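PDB 5T8V: putative uncharacterized protein from Chaetomium thermophilum, which probably acts as a cohesin loader that binds chromatin, the fragment here being the C-terminal HEAT-repeat part of a longer Scc2-type protein. Local coordinates for residues A[661-665]-A[666-670]; A[653-656]-A[657-661]; A[114-117]-A[118-122]; A[191-194]-A[195-199]. All blocks are in the same frame, centred on the assembly; numbering follows the deposited sequence.

All four contacts are local, made within continuous stretches of nine or ten residues where helices of this HEAT-repeat chain run on or change direction; no active site or ligand is involved. They form two pairs. Contacts 1 and 2 share S661, their centres about 11 Å apart: residues 653-660 make up most of helix 652-660, and residues 661-670 take the chain round the bend into the next. Contacts 3 and 4 lie far off, centres about 12 Å apart, where W116 and L120 of contact 3 meet L196 of contact 4. Between the pairs the centres are about 65 to 75 Å apart and the nearest atoms at least about 53 Å, so the regions do not touch.

Contact 1 (A[661-665]-A[666-670]); sequences SSDSS and TQVRD
R669, in the first turn of helix 666-682, reaches back to the carbonyls of S661, D663 and S665 in the tight bend that joins helix 652-660 to its successor, a bend built round an Asx turn. D663 makes the turn: its OD2 accepts from the backbone N of S665 at 2.9 Å, the donor arriving on the anti side of the carboxylate and 31° out of its plane. With CG anti to the backbone N (chi1 -172°), the carboxylate swings forward along the chain to meet that N-H.

The guanidinium of R669 gives NH1 to D663 O. The modelled distance of 2.5 Å is shorter than the resolution can vouch for, and the N-H points well off line, at 134°. A fold in the arginine chain at chi3 brings the group round: D663 O and S661 O lie near its plane, at the edge, while S665 O sits over one face, 3.3 Å above it and offset toward the rim. NE forms a salt bridge with D700, which fixes the group from a second direction. An alanine at R669 removes the guanidinium, and D663 O and D700 would then probably be left without this partner, the loop less firmly tied to the helix.

V668 adds apolar contacts, CG1 against D663 CB at 3.5 Å and CG2 against S665 CB at 3.5 Å. S665 holds the N-cap position, although its hydroxyl makes no capping bond. The whole is an Asx turn leading into a helix, within the short inter-helix loop of an all-helical repeat protein.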
loop_
_atom_site.group_PDB
_atom_site.type_symbol
_atom_site.label_atom_id
_atom_site.label_comp_id
_atom_site.label_asym_id
_atom_site.label_seq_id
_atom_site.Cartn_x
_atom_site.Cartn_y
_atom_site.Cartn_z
ATOM N N SER A 661 2.211 6.830 1.122
ATOM C CA SER A 661 2.016 7.248 2.507
ATOM C C SER A 661 1.174 8.512 2.634
ATOM O O SER A 661 0.722 8.821 3.742
ATOM C CB SER A 661 3.368 7.471 3.187
ATOM O OG SER A 661 3.988 8.652 2.713
ATOM N N SER A 662 0.954 9.247 1.542
ATOM C CA SER A 662 0.147 10.462 1.558
ATOM C C SER A 662 -1.059 10.342 0.633
ATOM O O SER A 662 -1.571 11.346 0.133
ATOM C CB SER A 662 0.995 11.676 1.177
ATOM O OG SER A 662 1.541 11.534 -0.123
ATOM N N ASP A 663 -1.524 9.118 0.395
ATOM C CA ASP A 663 -2.680 8.906 -0.461
ATOM C C ASP A 663 -3.940 9.456 0.201
ATOM O O ASP A 663 -4.044 9.534 1.428
ATOM C CB ASP A 663 -2.850 7.416 -0.763
ATOM C CG ASP A 663 -3.912 7.149 -1.811
ATOM O OD1 ASP A 663 -3.580 7.180 -3.014
ATOM O OD2 ASP A 663 -5.077 6.902 -1.432
ATOM N N SER A 664 -4.911 9.841 -0.632
ATOM C CA SER A 664 -6.152 10.411 -0.122
ATOM C C SER A 664 -6.952 9.427 0.723
ATOM O O SER A 664 -7.869 9.855 1.434
ATOM C CB SER A 664 -7.014 10.913 -1.285
ATOM O OG SER A 664 -7.300 9.870 -2.201
ATOM N N SER A 665 -6.634 8.138 0.667
ATOM C CA SER A 665 -7.312 7.126 1.464
ATOM C C SER A 665 -6.506 6.816 2.720
ATOM O O SER A 665 -5.278 6.920 2.734
ATOM C CB SER A 665 -7.521 5.847 0.653
ATOM O OG SER A 665 -8.055 4.813 1.460
ATOM N N THR A 666 -7.217 6.425 3.778
ATOM C CA THR A 666 -6.596 6.179 5.075
ATOM C C THR A 666 -5.751 4.911 5.058
ATOM O O THR A 666 -4.521 4.974 5.164
ATOM C CB THR A 666 -7.669 6.083 6.166
ATOM O OG1 THR A 666 -8.340 7.343 6.290
ATOM C CG2 THR A 666 -7.057 5.710 7.517
ATOM N N GLN A 667 -6.400 3.752 4.931
ATOM C CA GLN A 667 -5.687 2.487 5.059
ATOM C C GLN A 667 -4.653 2.287 3.957
ATOM O O GLN A 667 -3.776 1.427 4.096
ATOM C CB GLN A 667 -6.688 1.331 5.088
ATOM C CG GLN A 667 -7.314 1.143 6.465
ATOM C CD GLN A 667 -8.669 0.465 6.420
ATOM O OE1 GLN A 667 -8.930 -0.381 5.564
ATOM N NE2 GLN A 667 -9.544 0.841 7.348
ATOM N N VAL A 668 -4.727 3.064 2.874
ATOM C CA VAL A 668 -3.644 3.067 1.895
ATOM C C VAL A 668 -2.376 3.624 2.527
ATOM O O VAL A 668 -1.279 3.084 2.342
ATOM C CB VAL A 668 -4.053 3.865 0.641
ATOM C CG1 VAL A 668 -2.911 3.908 -0.370
ATOM C CG2 VAL A 668 -5.294 3.256 0.006
ATOM N N ARG A 669 -2.505 4.715 3.286
ATOM C CA ARG A 669 -1.368 5.223 4.045
ATOM C C ARG A 669 -0.988 4.257 5.159
ATOM O O ARG A 669 0.202 4.024 5.415
ATOM C CB ARG A 669 -1.697 6.604 4.615
ATOM C CG ARG A 669 -2.137 7.624 3.568
ATOM C CD ARG A 669 -2.345 9.007 4.178
ATOM N NE ARG A 669 -3.488 9.050 5.095
ATOM C CZ ARG A 669 -4.675 9.590 4.823
ATOM N NH1 ARG A 669 -4.917 10.161 3.649
ATOM N NH2 ARG A 669 -5.633 9.564 5.740
ATOM N N ASP A 670 -1.990 3.673 5.823
ATOM C CA ASP A 670 -1.725 2.718 6.893
ATOM C C ASP A 670 -0.829 1.582 6.413
ATOM O O ASP A 670 0.118 1.193 7.106
ATOM C CB ASP A 670 -3.043 2.167 7.438
ATOM C CG ASP A 670 -2.875 1.458 8.766
ATOM O OD1 ASP A 670 -2.422 0.295 8.767
ATOM O OD2 ASP A 670 -3.207 2.063 9.808
#

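Contact 2 (A[653-656]-A[657-661]); sequences VVQL and ILRSS
V653 and I657 lie side by side on one flank of helix 652-660, pointing the same way, with V653 CG1 3.5 Å from I657 CD1. V654 and L658 repeat the arrangement one residue on, a little more loosely, at 3.9 Å from CG1 to CD1. For I657, CG1 lies beside the backbone N (chi1 -75°) and the chain then runs on extended, which carries CD1 back toward the preceding turn.

On the exposed flank Q655 and R659 also run alongside each other. Their amide and guanidinium planes are 37° apart, and NE2 comes no nearer than 3.6 Å to NH2, an approach of two donors that makes no bond. What covers R659 is L656: its CD2 stands 3.5 Å above the guanidinium plane, over the centre of the group, a methyl laid on the flat of the guanidinium.

Beneath the side chains run four i to i+4 backbone bonds, from I657, L658, R659 and S660 back to V653, V654, Q655 and L656. The last is bent, with S660 N lying 42° out of the carbonyl plane of L656.

Replacing I657 by an alanine would probably open a gap beside V653 and strip I676 and C679 of helix 666-682 of a packing partner. Chemically the helix is two-sided: V653, L656, I657 and L658 meet neighbouring helices through apolar packing, while the polar chains of Q655 and R659 suit the solvent side.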
loop_
_atom_site.group_PDB
_atom_site.type_symbol
_atom_site.label_atom_id
_atom_site.label_comp_id
_atom_site.label_asym_id
_atom_site.label_seq_id
_atom_site.Cartn_x
_atom_site.Cartn_y
_atom_site.Cartn_z
ATOM N N VAL A 653 10.380 2.340 -6.513
ATOM C CA VAL A 653 9.662 1.695 -5.416
ATOM C C VAL A 653 9.610 2.621 -4.209
ATOM O O VAL A 653 8.544 2.854 -3.624
ATOM C CB VAL A 653 10.319 0.348 -5.068
ATOM C CG1 VAL A 653 9.672 -0.272 -3.838
ATOM C CG2 VAL A 653 10.225 -0.604 -6.250
ATOM N N VAL A 654 10.764 3.166 -3.819
ATOM C CA VAL A 654 10.802 4.127 -2.721
ATOM C C VAL A 654 9.882 5.303 -3.025
ATOM O O VAL A 654 9.007 5.655 -2.225
ATOM C CB VAL A 654 12.250 4.592 -2.471
ATOM C CG1 VAL A 654 12.306 5.603 -1.329
ATOM C CG2 VAL A 654 13.153 3.402 -2.170
ATOM N N GLN A 655 10.060 5.913 -4.198
ATOM C CA GLN A 655 9.276 7.079 -4.590
ATOM C C GLN A 655 7.781 6.842 -4.395
ATOM O O GLN A 655 7.105 7.584 -3.671
ATOM C CB GLN A 655 9.592 7.420 -6.049
ATOM C CG GLN A 655 8.814 8.588 -6.632
ATOM C CD GLN A 655 9.140 8.816 -8.098
ATOM O OE1 GLN A 655 10.297 8.718 -8.512
ATOM N NE2 GLN A 655 8.118 9.110 -8.893
ATOM N N LEU A 656 7.248 5.799 -5.034
ATOM C CA LEU A 656 5.808 5.572 -5.028
ATOM C C LEU A 656 5.299 5.006 -3.710
ATOM O O LEU A 656 4.105 5.138 -3.422
ATOM C CB LEU A 656 5.421 4.638 -6.178
ATOM C CG LEU A 656 5.793 5.119 -7.588
ATOM C CD1 LEU A 656 5.117 4.257 -8.645
ATOM C CD2 LEU A 656 5.442 6.591 -7.802
ATOM N N ILE A 657 6.159 4.377 -2.909
ATOM C CA ILE A 657 5.772 4.035 -1.543
ATOM C C ILE A 657 5.569 5.306 -0.727
ATOM O O ILE A 657 4.560 5.466 -0.027
ATOM C CB ILE A 657 6.824 3.110 -0.905
ATOM C CG1 ILE A 657 6.694 1.696 -1.480
ATOM C CG2 ILE A 657 6.677 3.080 0.624
ATOM C CD1 ILE A 657 7.821 0.759 -1.081
ATOM N N LEU A 658 6.530 6.229 -0.805
ATOM C CA LEU A 658 6.390 7.507 -0.116
ATOM C C LEU A 658 5.128 8.230 -0.568
ATOM O O LEU A 658 4.368 8.750 0.258
ATOM C CB LEU A 658 7.629 8.368 -0.362
ATOM C CG LEU A 658 8.944 7.779 0.159
ATOM C CD1 LEU A 658 10.123 8.646 -0.255
ATOM C CD2 LEU A 658 8.901 7.619 1.670
ATOM N N ARG A 659 4.883 8.270 -1.879
ATOM C CA ARG A 659 3.644 8.865 -2.365
ATOM C C ARG A 659 2.424 8.109 -1.853
ATOM O O ARG A 659 1.363 8.709 -1.647
ATOM C CB ARG A 659 3.650 8.907 -3.892
ATOM C CG ARG A 659 4.223 10.197 -4.452
ATOM C CD ARG A 659 4.626 10.061 -5.908
ATOM N NE ARG A 659 3.555 9.517 -6.736
ATOM C CZ ARG A 659 3.568 9.511 -8.065
ATOM N NH1 ARG A 659 2.549 8.991 -8.737
ATOM N NH2 ARG A 659 4.595 10.032 -8.726
ATOM N N SER A 660 2.554 6.798 -1.634
ATOM C CA SER A 660 1.454 6.029 -1.062
ATOM C C SER A 660 1.169 6.464 0.370
ATOM O O SER A 660 0.011 6.478 0.801
ATOM C CB SER A 660 1.774 4.533 -1.114
ATOM O OG SER A 660 0.722 3.760 -0.565
ATOM N N SER A 661 2.211 6.830 1.122
ATOM C CA SER A 661 2.016 7.248 2.507
ATOM C C SER A 661 1.174 8.512 2.634
ATOM O O SER A 661 0.722 8.821 3.742
ATOM C CB SER A 661 3.368 7.471 3.187
ATOM O OG SER A 661 3.988 8.652 2.713
#

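Contact 3 (A[114-117]-A[118-122]); sequences EQWL and ELLPN
W116 and L119 are joined by the contact's single backbone hydrogen bond, L119 N to W116 O at 3.1 Å. It spans three residues rather than four, and the donor stands 51° out of the carbonyl plane. The bond lies where helix 112-117 gives way to helix 120-136.

Apolar contacts come next. L117 and L120 lie side by side and point the same way, with CD2 of L117 3.7 Å from CD1 of L120. The indole of W116 meets both leucines that follow. L119 crosses it at about a right angle, its CD1 4.0 Å from the ring's CD1, whereas L120 sets CD2 over one face, toward the rim, 4.3 Å above the plane. With CG of W116 anti to the backbone N (chi1 180°), the ring is turned forward along the chain, under the residues of the turn.

Two side-chain carbons rest on backbone carbonyl oxygens: L120 CG lies 3.5 Å from L117 O, and CG of the extended E118 lies 3.5 Å from E114 O. Of the polar groups, E118 OE1 lies 4.7 Å from OE2 of E114, a pair of like charges that would probably disfavour each other somewhat, though both lie at the exposed surface. The indole N-H of W116 is taken up by F102 O in the preceding loop.

W116 and L120, both buried, touch L196 of helix 190-213, while L117 touches R192 nearer the surface. W108 meets the indole with its ring plane at about 60°, and V104 adds to the packing from the same loop.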
loop_
_atom_site.group_PDB
_atom_site.type_symbol
_atom_site.label_atom_id
_atom_site.label_comp_id
_atom_site.label_asym_id
_atom_site.label_seq_id
_atom_site.Cartn_x
_atom_site.Cartn_y
_atom_site.Cartn_z
ATOM N N GLU A 114 -6.158 -65.821 -10.208
ATOM C CA GLU A 114 -5.540 -67.049 -10.696
ATOM C C GLU A 114 -6.103 -67.435 -12.058
ATOM O O GLU A 114 -5.350 -67.806 -12.966
ATOM C CB GLU A 114 -5.748 -68.183 -9.697
ATOM C CG GLU A 114 -4.996 -69.455 -10.056
ATOM C CD GLU A 114 -5.583 -70.690 -9.407
ATOM O OE1 GLU A 114 -6.388 -70.550 -8.460
ATOM O OE2 GLU A 114 -5.240 -71.806 -9.853
ATOM N N GLN A 115 -7.425 -67.365 -12.212
ATOM C CA GLN A 115 -8.034 -67.592 -13.516
ATOM C C GLN A 115 -7.649 -66.497 -14.501
ATOM O O GLN A 115 -7.581 -66.747 -15.711
ATOM C CB GLN A 115 -9.553 -67.674 -13.365
ATOM C CG GLN A 115 -10.326 -67.685 -14.674
ATOM C CD GLN A 115 -11.806 -67.950 -14.468
ATOM O OE1 GLN A 115 -12.189 -68.853 -13.721
ATOM N NE2 GLN A 115 -12.647 -67.155 -15.121
ATOM N N TRP A 116 -7.390 -65.286 -14.004
ATOM C CA TRP A 116 -6.956 -64.199 -14.875
ATOM C C TRP A 116 -5.527 -64.417 -15.359
ATOM O O TRP A 116 -5.202 -64.111 -16.512
ATOM C CB TRP A 116 -7.079 -62.869 -14.130
ATOM C CG TRP A 116 -6.656 -61.669 -14.924
ATOM C CD1 TRP A 116 -7.348 -61.073 -15.935
ATOM C CD2 TRP A 116 -5.453 -60.911 -14.758
ATOM N NE1 TRP A 116 -6.647 -59.994 -16.415
ATOM C CE2 TRP A 116 -5.480 -59.873 -15.708
ATOM C CE3 TRP A 116 -4.353 -61.009 -13.900
ATOM C CZ2 TRP A 116 -4.451 -58.941 -15.827
ATOM C CZ3 TRP A 116 -3.334 -60.083 -14.019
ATOM C CH2 TRP A 116 -3.390 -59.064 -14.973
ATOM N N LEU A 117 -4.664 -64.956 -14.494
ATOM C CA LEU A 117 -3.257 -65.141 -14.828
ATOM C C LEU A 117 -3.044 -66.156 -15.941
ATOM O O LEU A 117 -1.950 -66.204 -16.513
ATOM C CB LEU A 117 -2.480 -65.575 -13.585
ATOM C CG LEU A 117 -2.125 -64.460 -12.602
ATOM C CD1 LEU A 117 -1.969 -65.005 -11.197
ATOM C CD2 LEU A 117 -0.852 -63.773 -13.041
ATOM N N GLU A 118 -4.048 -66.972 -16.254
ATOM C CA GLU A 118 -3.907 -67.953 -17.321
ATOM C C GLU A 118 -4.062 -67.338 -18.705
ATOM O O GLU A 118 -3.690 -67.978 -19.694
ATOM C CB GLU A 118 -4.928 -69.075 -17.128
ATOM C CG GLU A 118 -4.819 -69.754 -15.769
ATOM C CD GLU A 118 -5.683 -70.994 -15.658
ATOM O OE1 GLU A 118 -5.882 -71.478 -14.524
ATOM O OE2 GLU A 118 -6.162 -71.485 -16.703
ATOM N N LEU A 119 -4.590 -66.116 -18.796
ATOM C CA LEU A 119 -4.711 -65.424 -20.071
ATOM C C LEU A 119 -3.398 -64.807 -20.528
ATOM O O LEU A 119 -3.252 -64.508 -21.719
ATOM C CB LEU A 119 -5.764 -64.318 -19.970
ATOM C CG LEU A 119 -7.142 -64.713 -19.440
ATOM C CD1 LEU A 119 -7.942 -63.469 -19.072
ATOM C CD2 LEU A 119 -7.888 -65.549 -20.463
ATOM N N LEU A 120 -2.445 -64.614 -19.619
ATOM C CA LEU A 120 -1.267 -63.816 -19.949
ATOM C C LEU A 120 -0.474 -64.359 -21.129
ATOM O O LEU A 120 0.039 -63.542 -21.912
ATOM C CB LEU A 120 -0.366 -63.687 -18.712
ATOM C CG LEU A 120 -0.960 -62.981 -17.490
ATOM C CD1 LEU A 120 0.133 -62.747 -16.459
ATOM C CD2 LEU A 120 -1.638 -61.664 -17.853
ATOM N N PRO A 121 -0.305 -65.670 -21.314
ATOM C CA PRO A 121 0.421 -66.144 -22.501
ATOM C C PRO A 121 -0.189 -65.652 -23.806
ATOM O O PRO A 121 0.496 -65.022 -24.622
ATOM C CB PRO A 121 0.337 -67.669 -22.369
ATOM C CG PRO A 121 0.242 -67.902 -20.904
ATOM C CD PRO A 121 -0.585 -66.767 -20.371
ATOM N N ASN A 122 -1.480 -65.923 -24.012
ATOM C CA ASN A 122 -2.140 -65.488 -25.240
ATOM C C ASN A 122 -2.238 -63.967 -25.312
ATOM O O ASN A 122 -2.016 -63.376 -26.377
ATOM C CB ASN A 122 -3.529 -66.115 -25.341
ATOM C CG ASN A 122 -3.478 -67.610 -25.578
ATOM O OD1 ASN A 122 -2.450 -68.151 -25.984
ATOM N ND2 ASN A 122 -4.594 -68.286 -25.334
#

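Contact 4 (A[191-194]-A[195-199]); sequences RRIL and PLMTD
P195 sets its ring beside the carbonyl of R191 one turn back, where an N-H would otherwise bind: CD lies 2.9 Å and CG 3.5 Å from R191 O. Proline has no hydrogen on its nitrogen, so P195 cannot bond to R191 O, and L196 N is 4.1 Å from R192 O. The i to i+4 pattern returns with M197 N to I193 O at 3.1 Å and T198 N to L194 O at 2.9 Å, each donor sitting nearly in line with the carbonyl it meets. L194 O also receives a weak bond from the hydroxyl T198 OG1, at 3.5 Å.

This is a proline kink, a bend within a continuous helix where P195 N has no bond to the turn before; D199 N to P195 O carries the pattern on.

Among the side chains, I193 and M197 lie alongside and point the same way, CG2 to CG 4.1 Å. M197 has CG beside its backbone N (chi1 -60°), then folds at chi2 (-58°), which leads the thioether off toward helix 247-267, where it meets F250 and F253. I193 and M197 both touch L170 of helix 149-172.

Farther out, helix 120-136 covers the face carrying P195, L196 and D199. L196 packs on E124 and I127, while D199 OD1 forms a salt bridge with R128 NE. T198 OG1 has its main partner in K249 NZ of helix 247-267.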
loop_
_atom_site.group_PDB
_atom_site.type_symbol
_atom_site.label_atom_id
_atom_site.label_comp_id
_atom_site.label_asym_id
_atom_site.label_seq_id
_atom_site.Cartn_x
_atom_site.Cartn_y
_atom_site.Cartn_z
ATOM N N ARG A 191 5.726 -60.110 -10.374
ATOM C CA ARG A 191 6.692 -60.481 -11.402
ATOM C C ARG A 191 6.011 -60.930 -12.682
ATOM O O ARG A 191 6.591 -60.809 -13.767
ATOM C CB ARG A 191 7.613 -61.586 -10.893
ATOM C CG ARG A 191 8.929 -61.664 -11.653
ATOM C CD ARG A 191 9.923 -62.580 -10.971
ATOM N NE ARG A 191 11.297 -62.208 -11.287
ATOM C CZ ARG A 191 12.368 -62.720 -10.691
ATOM N NH1 ARG A 191 12.238 -63.633 -9.736
ATOM N NH2 ARG A 191 13.576 -62.309 -11.051
ATOM N N ARG A 192 4.796 -61.463 -12.579
ATOM C CA ARG A 192 4.044 -61.803 -13.776
ATOM C C ARG A 192 3.337 -60.586 -14.351
ATOM O O ARG A 192 3.099 -60.532 -15.563
ATOM C CB ARG A 192 3.033 -62.906 -13.471
ATOM C CG ARG A 192 3.663 -64.179 -12.922
ATOM C CD ARG A 192 2.674 -65.331 -12.896
ATOM N NE ARG A 192 2.232 -65.699 -14.240
ATOM C CZ ARG A 192 1.366 -66.670 -14.509
ATOM N NH1 ARG A 192 0.833 -67.386 -13.527
ATOM N NH2 ARG A 192 1.029 -66.927 -15.766
ATOM N N ILE A 193 3.005 -59.600 -13.513
ATOM C CA ILE A 193 2.337 -58.410 -14.035
ATOM C C ILE A 193 3.312 -57.535 -14.821
ATOM O O ILE A 193 2.955 -56.973 -15.863
ATOM C CB ILE A 193 1.672 -57.622 -12.895
ATOM C CG1 ILE A 193 0.595 -58.478 -12.230
ATOM C CG2 ILE A 193 1.057 -56.323 -13.431
ATOM C CD1 ILE A 193 0.008 -57.867 -10.981
ATOM N N LEU A 194 4.548 -57.397 -14.337
ATOM C CA LEU A 194 5.477 -56.442 -14.942
ATOM C C LEU A 194 5.694 -56.679 -16.429
ATOM O O LEU A 194 5.554 -55.721 -17.212
ATOM C CB LEU A 194 6.809 -56.472 -14.188
ATOM C CG LEU A 194 7.037 -55.305 -13.227
ATOM C CD1 LEU A 194 5.927 -55.235 -12.186
ATOM C CD2 LEU A 194 8.397 -55.436 -12.557
ATOM N N PRO A 195 6.048 -57.881 -16.888
ATOM C CA PRO A 195 6.230 -58.080 -18.337
ATOM C C PRO A 195 5.026 -57.649 -19.156
ATOM O O PRO A 195 5.190 -57.114 -20.259
ATOM C CB PRO A 195 6.490 -59.587 -18.446
ATOM C CG PRO A 195 7.058 -59.963 -17.129
ATOM C CD PRO A 195 6.368 -59.094 -16.121
ATOM N N LEU A 196 3.816 -57.867 -18.640
ATOM C CA LEU A 196 2.618 -57.405 -19.332
ATOM C C LEU A 196 2.632 -55.888 -19.486
ATOM O O LEU A 196 2.357 -55.356 -20.569
ATOM C CB LEU A 196 1.378 -57.863 -18.567
ATOM C CG LEU A 196 0.022 -57.466 -19.143
ATOM C CD1 LEU A 196 -0.222 -58.163 -20.471
ATOM C CD2 LEU A 196 -1.071 -57.799 -18.151
ATOM N N MET A 197 2.955 -55.175 -18.404
ATOM C CA MET A 197 3.048 -53.720 -18.471
ATOM C C MET A 197 4.077 -53.287 -19.505
ATOM O O MET A 197 3.820 -52.392 -20.318
ATOM C CB MET A 197 3.402 -53.155 -17.095
ATOM C CG MET A 197 2.391 -53.479 -16.009
ATOM S SD MET A 197 0.731 -52.895 -16.403
ATOM C CE MET A 197 0.258 -52.181 -14.830
ATOM N N THR A 198 5.260 -53.905 -19.484
ATOM C CA THR A 198 6.276 -53.573 -20.478
ATOM C C THR A 198 5.743 -53.780 -21.890
ATOM O O THR A 198 5.941 -52.932 -22.768
ATOM C CB THR A 198 7.533 -54.412 -20.248
ATOM O OG1 THR A 198 8.072 -54.122 -18.953
ATOM C CG2 THR A 198 8.596 -54.118 -21.311
ATOM N N ASP A 199 5.061 -54.902 -22.129
ATOM C CA ASP A 199 4.470 -55.145 -23.440
ATOM C C ASP A 199 3.530 -54.012 -23.833
ATOM O O ASP A 199 3.574 -53.513 -24.964
ATOM C CB ASP A 199 3.728 -56.483 -23.438
ATOM C CG ASP A 199 4.644 -57.658 -23.164
ATOM O OD1 ASP A 199 5.833 -57.432 -22.847
ATOM O OD2 ASP A 199 4.173 -58.809 -23.258
#